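PDB 4MYN: formiminoglutamase from Trypanosoma cruzi, which hydrolyses N-formimino-L-glutamate to L-glutamate and formamide, as a manganese metalloenzyme of the arginase family. Local coordinates for residues Asp123-Asn128 with Thr164-Leu169. The protein carries 2 engineered substitutions. Numbering follows the deposited sequence.
Sequences DQSAPN and TPFRQL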
# COMPACT_ATOMS: atom_id res chain seq x y z
N ASP A 123 26.29 -0.38 -4.46
CA ASP A 123 27.75 -0.23 -4.51
C ASP A 123 28.21 0.75 -5.61
O ASP A 123 29.31 1.31 -5.52
CB ASP A 123 28.46 -1.57 -4.65
CG ASP A 123 27.82 -2.48 -5.68
OD1 ASP A 123 26.69 -2.98 -5.43
OD2 ASP A 123 28.46 -2.72 -6.74
N GLN A 124 27.37 0.95 -6.63
CA GLN A 124 27.66 1.91 -7.70
C GLN A 124 27.91 3.33 -7.18
O GLN A 124 28.54 4.14 -7.87
CB GLN A 124 26.55 1.93 -8.76
CG GLN A 124 25.15 2.39 -8.24
CD GLN A 124 24.29 2.98 -9.33
OE1 GLN A 124 24.81 3.54 -10.30
NE2 GLN A 124 22.97 2.88 -9.17
N SER A 125 27.41 3.63 -5.99
CA SER A 125 27.51 4.99 -5.47
C SER A 125 28.93 5.38 -5.08
O SER A 125 29.25 6.57 -5.02
CB SER A 125 26.54 5.20 -4.31
OG SER A 125 25.22 5.12 -4.81
N ALA A 126 29.78 4.39 -4.82
CA ALA A 126 31.19 4.67 -4.54
C ALA A 126 31.91 5.29 -5.74
O ALA A 126 32.46 6.40 -5.62
CB ALA A 126 31.91 3.43 -4.03
N PRO A 127 31.90 4.61 -6.91
CA PRO A 127 32.50 5.19 -8.12
C PRO A 127 31.81 6.47 -8.56
O PRO A 127 32.47 7.40 -8.99
CB PRO A 127 32.27 4.12 -9.21
CG PRO A 127 31.75 2.91 -8.51
CD PRO A 127 31.42 3.23 -7.10
N ASN A 128 30.48 6.50 -8.48
CA ASN A 128 29.77 7.71 -8.84
C ASN A 128 30.23 8.90 -7.98
O ASN A 128 30.47 9.99 -8.49
CB ASN A 128 28.25 7.50 -8.75
CG ASN A 128 27.73 6.59 -9.86
OD1 ASN A 128 28.42 6.34 -10.85
ND2 ASN A 128 26.51 6.10 -9.70
N THR A 164 28.66 -0.74 1.63
CA THR A 164 29.86 0.03 1.96
C THR A 164 30.06 1.38 1.25
O THR A 164 30.98 2.11 1.61
CB THR A 164 31.13 -0.78 1.70
OG1 THR A 164 31.29 -0.98 0.29
CG2 THR A 164 31.05 -2.13 2.41
N PRO A 165 29.20 1.73 0.28
CA PRO A 165 29.58 2.85 -0.60
C PRO A 165 29.85 4.17 0.11
O PRO A 165 30.69 4.96 -0.36
CB PRO A 165 28.36 3.03 -1.52
CG PRO A 165 27.43 1.92 -1.21
CD PRO A 165 27.80 1.32 0.10
N PHE A 166 29.16 4.43 1.21
CA PHE A 166 29.33 5.72 1.88
C PHE A 166 30.37 5.69 2.98
O PHE A 166 30.77 6.72 3.50
CB PHE A 166 27.97 6.29 2.32
CG PHE A 166 27.04 6.47 1.17
CD1 PHE A 166 27.16 7.56 0.32
CD2 PHE A 166 26.12 5.48 0.85
CE1 PHE A 166 26.34 7.70 -0.78
CE2 PHE A 166 25.29 5.62 -0.25
CZ PHE A 166 25.40 6.72 -1.06
N ARG A 167 30.85 4.49 3.30
CA ARG A 167 32.03 4.38 4.14
C ARG A 167 33.23 4.81 3.32
O ARG A 167 34.09 5.53 3.80
CB ARG A 167 32.21 2.95 4.66
CG ARG A 167 33.31 2.80 5.71
CD ARG A 167 33.15 1.52 6.51
NE ARG A 167 33.93 1.54 7.75
CZ ARG A 167 33.41 1.61 8.97
NH1 ARG A 167 32.10 1.64 9.14
NH2 ARG A 167 34.22 1.62 10.03
N GLN A 168 33.27 4.39 2.06
CA GLN A 168 34.42 4.74 1.23
C GLN A 168 34.39 6.17 0.70
O GLN A 168 35.43 6.73 0.34
CB GLN A 168 34.70 3.70 0.12
CG GLN A 168 33.55 3.34 -0.79
CD GLN A 168 33.78 2.05 -1.56
OE1 GLN A 168 33.05 1.06 -1.39
NE2 GLN A 168 34.78 2.04 -2.43
N LEU A 169 33.21 6.79 0.67
CA LEU A 169 33.14 8.21 0.32
C LEU A 169 33.47 9.11 1.53
O LEU A 169 34.11 10.15 1.38
CB LEU A 169 31.81 8.56 -0.35
CG LEU A 169 31.53 7.81 -1.67
CD1 LEU A 169 30.12 8.11 -2.21
CD2 LEU A 169 32.59 8.09 -2.76
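Ala126 and Pro165 bring two short helical segments together beside the dimanganese centre of this arginase/deacetylase alpha/beta fold, their CA atoms 4.6 Å apart. Pro165 presents its ring to the backbone of 123-126: CB lies 3.8 Å from Ala126 N, and CG reaches Asp123 CA at 4.0 Å. The Ala126 methyl meets the side chain of Gln168, with CB 3.6 Å from Gln168 CG. One turn on from Pro165, Leu169 sets its two methyls against successive carbonyl oxygens: CD1 is 3.3 Å from Ser125 O, and CD2 is 3.3 Å from Ala126 O. Phe166 comes in at its far end, CZ sitting 3.8 Å from Ser125 CB; its CG stands anti to the carbonyl carbon (chi1 -59°), and the ring reaches back from a CB that does not itself aim at the other helix.

Moving outward, the same ring meets the engineered His122 edge-to-face and touches Asp150, both manganese ligands here, so the Phe166-Ser125 end of the contact forms part of the second shell around the manganese site, with the side chain of Phe166 about 6 Å from a manganese ion. Ser125 OG is held by hydrogen bonds to Asp278 OD2 and Ser234 OG, which fix the hydroxyl while its CB rests against Phe166 CZ.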